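Heavy metal cation tricomponent efflux pump ZneA(CzcA-like) (Cupriavidus metallidurans, PDB 4K0J) is a Zn(II)/proton antiporter of the RND family, the inner-membrane pump of a three-component efflux system that probably handles heavy-metal cations. Local coordinates at residues 40-45 and 458-463; 701-706 and 805-810. One frame throughout, in Å; residues are numbered along the deposited sequence.

Interaction 1: residues 40-45 and 458-463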
ATOM      1  N   PRO C  40       8.245 -24.383  -5.016  1.00 52.88           N
ATOM      2  CA  PRO C  40       8.133 -23.080  -4.352  1.00 57.34           C
ATOM      3  C   PRO C  40       8.577 -21.949  -5.266  1.00 52.09           C
ATOM      4  O   PRO C  40       9.480 -22.158  -6.073  1.00 43.03           O
ATOM      5  CB  PRO C  40       9.105 -23.206  -3.179  1.00 62.59           C
ATOM      6  CG  PRO C  40       9.204 -24.660  -2.926  1.00 62.73           C
ATOM      7  CD  PRO C  40       9.096 -25.316  -4.260  1.00 59.20           C
ATOM      8  N   ASP C  41       7.949 -20.781  -5.149  1.00 50.69           N
ATOM      9  CA  ASP C  41       8.330 -19.630  -5.961  1.00 44.21           C
ATOM     10  C   ASP C  41       9.768 -19.231  -5.645  1.00 58.32           C
ATOM     11  O   ASP C  41      10.023 -18.362  -4.808  1.00 52.24           O
ATOM     12  CB  ASP C  41       7.378 -18.459  -5.737  1.00 46.68           C
ATOM     13  CG  ASP C  41       7.398 -17.464  -6.882  1.00 60.95           C
ATOM     14  OD1 ASP C  41       6.308 -17.139  -7.402  1.00 67.32           O
ATOM     15  OD2 ASP C  41       8.498 -17.002  -7.257  1.00 59.54           O
ATOM     16  N   ILE C  42      10.694 -19.897  -6.328  1.00 70.47           N
ATOM     17  CA  ILE C  42      12.129 -19.715  -6.144  1.00 61.98           C
ATOM     18  C   ILE C  42      12.546 -18.301  -6.509  1.00 57.19           C
ATOM     19  O   ILE C  42      13.462 -17.741  -5.912  1.00 57.70           O
ATOM     20  CB  ILE C  42      12.910 -20.721  -7.019  1.00 56.17           C
ATOM     21  CG1 ILE C  42      12.596 -22.151  -6.581  1.00 62.98           C
ATOM     22  CG2 ILE C  42      14.395 -20.474  -6.953  1.00 59.19           C
ATOM     23  CD1 ILE C  42      12.695 -22.365  -5.087  1.00 70.20           C
ATOM     24  N   ALA C  43      11.842 -17.730  -7.482  1.00 51.71           N
ATOM     25  CA  ALA C  43      12.154 -16.416  -8.038  1.00 49.47           C
ATOM     26  C   ALA C  43      12.327 -15.316  -7.001  1.00 51.30           C
ATOM     27  O   ALA C  43      11.813 -15.406  -5.885  1.00 66.49           O
ATOM     28  CB  ALA C  43      11.080 -16.011  -9.023  1.00 53.51           C
ATOM     29  N   ASP C  44      13.054 -14.273  -7.394  1.00 42.98           N
ATOM     30  CA  ASP C  44      13.182 -13.065  -6.600  1.00 53.67           C
ATOM     31  C   ASP C  44      12.220 -12.019  -7.155  1.00 55.93           C
ATOM     32  O   ASP C  44      11.696 -12.176  -8.258  1.00 56.09           O
ATOM     33  CB  ASP C  44      14.620 -12.553  -6.649  1.00 67.45           C
ATOM     34  CG  ASP C  44      15.624 -13.600  -6.201  1.00 85.73           C
ATOM     35  OD1 ASP C  44      16.712 -13.684  -6.814  1.00 90.96           O
ATOM     36  OD2 ASP C  44      15.326 -14.337  -5.237  1.00 89.64           O
ATOM     37  N   THR C  45      11.985 -10.957  -6.392  1.00 52.53           N
ATOM     38  CA  THR C  45      11.058  -9.914  -6.809  1.00 41.25           C
ATOM     39  C   THR C  45      11.615  -9.100  -7.973  1.00 63.87           C
ATOM     40  O   THR C  45      12.498  -8.261  -7.791  1.00 65.84           O
ATOM     41  CB  THR C  45      10.750  -8.970  -5.656  1.00 47.96           C
ATOM     42  OG1 THR C  45      10.648  -9.728  -4.447  1.00 62.69           O
ATOM     43  CG2 THR C  45       9.442  -8.241  -5.909  1.00 45.81           C
ATOM     44  N   TYR C 458      16.276 -20.013   1.098  1.00 64.71           N
ATOM     45  CA  TYR C 458      15.282 -19.878   2.149  1.00 62.97           C
ATOM     46  C   TYR C 458      13.916 -20.346   1.659  1.00 62.00           C
ATOM     47  O   TYR C 458      13.270 -21.157   2.320  1.00 59.81           O
ATOM     48  CB  TYR C 458      15.204 -18.433   2.641  1.00 65.22           C
ATOM     49  CG  TYR C 458      14.024 -18.152   3.543  1.00 58.55           C
ATOM     50  CD1 TYR C 458      14.093 -18.396   4.906  1.00 54.37           C
ATOM     51  CD2 TYR C 458      12.840 -17.634   3.029  1.00 50.70           C
ATOM     52  CE1 TYR C 458      13.015 -18.135   5.732  1.00 57.54           C
ATOM     53  CE2 TYR C 458      11.763 -17.374   3.841  1.00 48.35           C
ATOM     54  CZ  TYR C 458      11.852 -17.623   5.190  1.00 61.03           C
ATOM     55  OH  TYR C 458      10.766 -17.357   5.993  1.00 73.79           O
ATOM     56  N   LYS C 459      13.479 -19.836   0.506  1.00 58.11           N
ATOM     57  CA  LYS C 459      12.176 -20.210  -0.053  1.00 50.34           C
ATOM     58  C   LYS C 459      12.045 -21.725  -0.195  1.00 48.22           C
ATOM     59  O   LYS C 459      10.973 -22.293   0.018  1.00 49.13           O
ATOM     60  CB  LYS C 459      11.954 -19.546  -1.412  1.00 54.55           C
ATOM     61  CG  LYS C 459      11.918 -18.029  -1.373  1.00 61.33           C
ATOM     62  CD  LYS C 459      12.342 -17.437  -2.710  1.00 66.46           C
ATOM     63  CE  LYS C 459      12.720 -15.973  -2.567  1.00 71.10           C
ATOM     64  NZ  LYS C 459      13.460 -15.460  -3.754  1.00 70.17           N
ATOM     65  N   LEU C 460      13.149 -22.376  -0.543  1.00 49.07           N
ATOM     66  CA  LEU C 460      13.159 -23.823  -0.687  1.00 54.01           C
ATOM     67  C   LEU C 460      12.995 -24.541   0.661  1.00 69.02           C
ATOM     68  O   LEU C 460      12.135 -25.412   0.806  1.00 75.23           O
ATOM     69  CB  LEU C 460      14.449 -24.266  -1.377  1.00 54.22           C
ATOM     70  CG  LEU C 460      14.396 -25.605  -2.114  1.00 71.29           C
ATOM     71  CD1 LEU C 460      13.296 -25.594  -3.167  1.00 70.88           C
ATOM     72  CD2 LEU C 460      15.740 -25.913  -2.754  1.00 79.64           C
ATOM     73  N   PHE C 461      13.810 -24.162   1.645  1.00 67.62           N
ATOM     74  CA  PHE C 461      13.863 -24.864   2.929  1.00 52.01           C
ATOM     75  C   PHE C 461      13.385 -24.030   4.107  1.00 52.31           C
ATOM     76  O   PHE C 461      14.092 -23.910   5.102  1.00 57.08           O
ATOM     77  CB  PHE C 461      15.292 -25.324   3.221  1.00 60.03           C
ATOM     78  CG  PHE C 461      15.708 -26.535   2.448  1.00 72.84           C
ATOM     79  CD1 PHE C 461      16.221 -26.415   1.168  1.00 75.34           C
ATOM     80  CD2 PHE C 461      15.587 -27.796   3.003  1.00 74.34           C
ATOM     81  CE1 PHE C 461      16.601 -27.533   0.455  1.00 77.06           C
ATOM     82  CE2 PHE C 461      15.966 -28.917   2.296  1.00 77.12           C
ATOM     83  CZ  PHE C 461      16.473 -28.785   1.021  1.00 76.73           C
ATOM     84  N   SER C 462      12.194 -23.453   4.002  1.00 64.60           N
ATOM     85  CA  SER C 462      11.629 -22.678   5.110  1.00 74.29           C
ATOM     86  C   SER C 462      10.400 -23.317   5.763  1.00 80.61           C
ATOM     87  O   SER C 462      10.333 -23.384   6.992  1.00 87.88           O
ATOM     88  CB  SER C 462      11.329 -21.233   4.698  1.00 85.02           C
ATOM     89  OG  SER C 462      10.660 -20.540   5.736  1.00 92.64           O
ATOM     90  N   PRO C 463       9.418 -23.776   4.957  1.00 79.28           N
ATOM     91  CA  PRO C 463       8.271 -24.445   5.580  1.00 81.81           C
ATOM     92  C   PRO C 463       8.680 -25.667   6.383  1.00 81.79           C
ATOM     93  O   PRO C 463       8.001 -26.009   7.348  1.00 86.10           O
ATOM     94  CB  PRO C 463       7.429 -24.875   4.379  1.00 90.47           C
ATOM     95  CG  PRO C 463       7.754 -23.882   3.332  1.00 92.93           C
ATOM     96  CD  PRO C 463       9.211 -23.595   3.508  1.00 84.43           C
TER
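K459 reaches from the end of a short helix into the loop 40-45 and buries more surface here than any other residue. The pump has the RND permease fold. Helix 455-460 leads into helix 463-479, which largely coincides with a predicted transmembrane segment. Loop 40-45 runs into strand 46-52 of an antiparallel sheet, so the contact joins this sheet to the membrane part. The CG of K459 is anti to its carbonyl carbon (chi1 -63°), and beyond it the chain is extended. It passes alongside the loop backbone, with K459 CD 3.3 Å from D41 O. The ammonium then meets two carbonyls: K459 NZ is 3.1 Å from I42 O and 2.7 Å from A43 O. In both hydrogen bonds the nitrogen lies well above the carbonyl plane. A salt bridge adds the third oxygen, with D44 OD2 2.6 Å from K459 NZ. The D44 and K459 side chains cross at about a right angle. The nearby carboxylate and carbonyl dipoles would be expected to stabilise a charged lysine. L460 gives the apolar half of the contact. Its CD1 touches I42 CD1 at 3.8 Å, tip against tip. I42 starts out pointing away from the helix, but the end of its side chain turns back to make this touch. P40 sits beside the same leucine, and both also pack on L387 of helix 386-389. D41 has its own partner, S132, and is the centre of an inverse gamma turn. The P40 ring also borders the helix backbone, with P40 CB 3.8 Å from K459 O.

Interaction 2: residues 701-706 and 805-810; sequences IDQEPP and KRHLTV
H807 comes near the Q703 amide: its O is 3.4 Å from Q703 NE2, at an angle too poor for a hydrogen bond. Its ring also meets that of Y672. L808 is next. It packs against the aliphatic part of Q703, with L808 CG 3.9 Å from Q703 CB. Its other side-chain contact is with I701, where L808 CD2 lies 3.8 Å from I701 CG2. T809 carries the polar contact. Its N donates to Q703 OE1 at 2.7 Å, an acceptor that a bend in the glutamine chain (chi2 77°) brings alongside the strand. Q703 lies just past the end of strand 699-701, an outermost strand of an antiparallel sheet, and its side-chain amide takes the N-H of the neighbouring strand 807-812. Q703 NE2 donates to T809 OG1 at 3.2 Å, with the hydroxyl close to the amide plane. NE2 also bonds T800 OG1, so both ends of the amide are held, which should limit its rotation. T809 O accepts from D702 N at 2.7 Å, nearly straight on. D702 CB packs on T809 CB, while its carboxylate makes a salt bridge with R811. V810 pairs with I701 as an antiparallel non-hydrogen-bonded pair, their CA atoms 4.5 Å apart, and both side chains touch T687 of helix 676-690.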
ATOM      1  N   ILE C 701      28.546 -17.171 -26.596  1.00 39.01           N
ATOM      2  CA  ILE C 701      28.398 -15.744 -26.344  1.00 41.48           C
ATOM      3  C   ILE C 701      26.934 -15.389 -26.530  1.00 38.26           C
ATOM      4  O   ILE C 701      26.414 -15.469 -27.642  1.00 42.63           O
ATOM      5  CB  ILE C 701      29.250 -14.891 -27.305  1.00 41.38           C
ATOM      6  CG1 ILE C 701      30.741 -15.078 -27.013  1.00 35.08           C
ATOM      7  CG2 ILE C 701      28.867 -13.417 -27.200  1.00 34.63           C
ATOM      8  CD1 ILE C 701      31.636 -14.163 -27.819  1.00 30.13           C
ATOM      9  N   ASP C 702      26.278 -15.008 -25.439  1.00 33.38           N
ATOM     10  CA  ASP C 702      24.855 -14.715 -25.448  1.00 44.90           C
ATOM     11  C   ASP C 702      24.490 -13.673 -26.503  1.00 46.77           C
ATOM     12  O   ASP C 702      23.561 -13.879 -27.286  1.00 39.49           O
ATOM     13  CB  ASP C 702      24.399 -14.249 -24.066  1.00 59.61           C
ATOM     14  CG  ASP C 702      22.905 -14.417 -23.856  1.00 69.67           C
ATOM     15  OD1 ASP C 702      22.381 -15.510 -24.161  1.00 75.08           O
ATOM     16  OD2 ASP C 702      22.255 -13.456 -23.390  1.00 70.79           O
ATOM     17  N   GLN C 703      25.224 -12.563 -26.527  1.00 52.07           N
ATOM     18  CA  GLN C 703      25.000 -11.521 -27.527  1.00 49.92           C
ATOM     19  C   GLN C 703      25.391 -11.998 -28.923  1.00 52.55           C
ATOM     20  O   GLN C 703      26.537 -12.377 -29.177  1.00 54.99           O
ATOM     21  CB  GLN C 703      25.757 -10.240 -27.178  1.00 39.70           C
ATOM     22  CG  GLN C 703      25.237  -9.520 -25.953  1.00 43.42           C
ATOM     23  CD  GLN C 703      25.662 -10.180 -24.660  1.00 48.47           C
ATOM     24  OE1 GLN C 703      26.322 -11.219 -24.667  1.00 37.06           O
ATOM     25  NE2 GLN C 703      25.288  -9.576 -23.536  1.00 60.11           N
ATOM     26  N   GLU C 704      24.419 -11.984 -29.821  1.00 45.55           N
ATOM     27  CA  GLU C 704      24.624 -12.413 -31.191  1.00 47.89           C
ATOM     28  C   GLU C 704      25.500 -11.399 -31.921  1.00 45.62           C
ATOM     29  O   GLU C 704      25.475 -10.214 -31.594  1.00 46.02           O
ATOM     30  CB  GLU C 704      23.271 -12.596 -31.891  1.00 57.90           C
ATOM     31  CG  GLU C 704      22.227 -11.527 -31.571  1.00 68.42           C
ATOM     32  CD  GLU C 704      21.559 -11.707 -30.212  1.00 74.93           C
ATOM     33  OE1 GLU C 704      20.591 -10.971 -29.913  1.00 75.67           O
ATOM     34  OE2 GLU C 704      22.010 -12.577 -29.439  1.00 73.29           O
ATOM     35  N   PRO C 705      26.293 -11.868 -32.902  1.00 45.39           N
ATOM     36  CA  PRO C 705      27.219 -11.011 -33.652  1.00 38.08           C
ATOM     37  C   PRO C 705      26.516  -9.861 -34.356  1.00 39.19           C
ATOM     38  O   PRO C 705      25.299  -9.905 -34.534  1.00 40.35           O
ATOM     39  CB  PRO C 705      27.796 -11.964 -34.695  1.00 32.07           C
ATOM     40  CG  PRO C 705      27.669 -13.308 -34.084  1.00 38.37           C
ATOM     41  CD  PRO C 705      26.392 -13.276 -33.322  1.00 39.40           C
ATOM     42  N   PRO C 706      27.277  -8.825 -34.742  1.00 41.79           N
ATOM     43  CA  PRO C 706      26.692  -7.783 -35.585  1.00 37.02           C
ATOM     44  C   PRO C 706      26.218  -8.367 -36.917  1.00 36.40           C
ATOM     45  O   PRO C 706      26.766  -9.357 -37.396  1.00 45.07           O
ATOM     46  CB  PRO C 706      27.857  -6.813 -35.793  1.00 28.27           C
ATOM     47  CG  PRO C 706      28.737  -7.021 -34.630  1.00 28.36           C
ATOM     48  CD  PRO C 706      28.643  -8.480 -34.314  1.00 28.39           C
ATOM     49  N   LYS C 805      26.957  -0.581 -17.425  1.00 64.86           N
ATOM     50  CA  LYS C 805      28.165  -1.091 -18.052  1.00 67.18           C
ATOM     51  C   LYS C 805      27.793  -1.937 -19.264  1.00 61.67           C
ATOM     52  O   LYS C 805      26.990  -2.870 -19.163  1.00 61.19           O
ATOM     53  CB  LYS C 805      28.960  -1.940 -17.057  1.00 81.97           C
ATOM     54  CG  LYS C 805      29.372  -1.217 -15.777  1.00 92.03           C
ATOM     55  CD  LYS C 805      29.974  -2.188 -14.773  1.00 94.43           C
ATOM     56  CE  LYS C 805      30.406  -1.480 -13.502  1.00101.57           C
ATOM     57  NZ  LYS C 805      30.962  -2.440 -12.509  1.00109.23           N
ATOM     58  N   ARG C 806      28.365  -1.601 -20.415  1.00 61.19           N
ATOM     59  CA  ARG C 806      28.201  -2.413 -21.610  1.00 60.85           C
ATOM     60  C   ARG C 806      28.985  -3.706 -21.408  1.00 74.16           C
ATOM     61  O   ARG C 806      30.187  -3.667 -21.139  1.00 87.60           O
ATOM     62  CB  ARG C 806      28.746  -1.669 -22.827  1.00 62.97           C
ATOM     63  CG  ARG C 806      28.602  -0.161 -22.753  1.00 77.81           C
ATOM     64  CD  ARG C 806      27.303   0.316 -23.375  1.00 85.38           C
ATOM     65  NE  ARG C 806      27.386   0.370 -24.830  1.00 87.04           N
ATOM     66  CZ  ARG C 806      27.871   1.406 -25.507  1.00 92.51           C
ATOM     67  NH1 ARG C 806      28.311   2.474 -24.858  1.00 93.32           N
ATOM     68  NH2 ARG C 806      27.912   1.374 -26.830  1.00 96.47           N
ATOM     69  N   HIS C 807      28.318  -4.849 -21.525  1.00 40.83           N
ATOM     70  CA  HIS C 807      29.010  -6.123 -21.356  1.00 40.60           C
ATOM     71  C   HIS C 807      28.553  -7.171 -22.363  1.00 38.56           C
ATOM     72  O   HIS C 807      27.494  -7.049 -22.970  1.00 37.22           O
ATOM     73  CB  HIS C 807      28.845  -6.649 -19.922  1.00 43.14           C
ATOM     74  CG  HIS C 807      27.508  -7.269 -19.649  1.00 47.09           C
ATOM     75  ND1 HIS C 807      26.352  -6.528 -19.518  1.00 39.56           N
ATOM     76  CD2 HIS C 807      27.143  -8.563 -19.481  1.00 46.00           C
ATOM     77  CE1 HIS C 807      25.336  -7.339 -19.287  1.00 46.21           C
ATOM     78  NE2 HIS C 807      25.789  -8.579 -19.259  1.00 37.94           N
ATOM     79  N   LEU C 808      29.376  -8.195 -22.545  1.00 38.70           N
ATOM     80  CA  LEU C 808      28.991  -9.354 -23.341  1.00 47.14           C
ATOM     81  C   LEU C 808      28.989 -10.566 -22.429  1.00 47.21           C
ATOM     82  O   LEU C 808      29.781 -10.642 -21.495  1.00 63.37           O
ATOM     83  CB  LEU C 808      29.958  -9.571 -24.504  1.00 57.27           C
ATOM     84  CG  LEU C 808      29.376  -9.445 -25.915  1.00 55.97           C
ATOM     85  CD1 LEU C 808      28.964  -8.014 -26.204  1.00 59.67           C
ATOM     86  CD2 LEU C 808      30.369  -9.941 -26.955  1.00 49.36           C
ATOM     87  N   THR C 809      28.097 -11.512 -22.691  1.00 39.00           N
ATOM     88  CA  THR C 809      27.891 -12.617 -21.768  1.00 46.57           C
ATOM     89  C   THR C 809      28.324 -13.952 -22.344  1.00 49.85           C
ATOM     90  O   THR C 809      27.828 -14.379 -23.383  1.00 61.10           O
ATOM     91  CB  THR C 809      26.418 -12.738 -21.374  1.00 59.43           C
ATOM     92  OG1 THR C 809      25.917 -11.449 -21.004  1.00 66.40           O
ATOM     93  CG2 THR C 809      26.260 -13.703 -20.211  1.00 68.22           C
ATOM     94  N   VAL C 810      29.248 -14.613 -21.662  1.00 40.95           N
ATOM     95  CA  VAL C 810      29.599 -15.970 -22.030  1.00 41.89           C
ATOM     96  C   VAL C 810      28.795 -16.919 -21.160  1.00 45.87           C
ATOM     97  O   VAL C 810      29.185 -17.218 -20.032  1.00 48.99           O
ATOM     98  CB  VAL C 810      31.103 -16.250 -21.852  1.00 41.01           C
ATOM     99  CG1 VAL C 810      31.430 -17.651 -22.327  1.00 51.09           C
ATOM    100  CG2 VAL C 810      31.931 -15.232 -22.610  1.00 37.90           C
TER

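Interactions 1 and 2 are separate contacts in one chain. Their centres are 30 Å apart and their nearest atoms about 16 Å apart. Interaction 1 lies nearer the middle of the chain, about 9 Å from its centre, against about 24 Å for interaction 2. They follow one another in sequence, since 458-463 comes before 701-706. One antiparallel sheet links their surroundings: loop 40-45 enters strand 46-52, and segment 701-706 leads into strand 707-714, an outermost strand of that sheet. A lysine ammonium is the polar centre of interaction 1, a glutamine amide that of interaction 2. Neither contact is touched by another chain of the trimer.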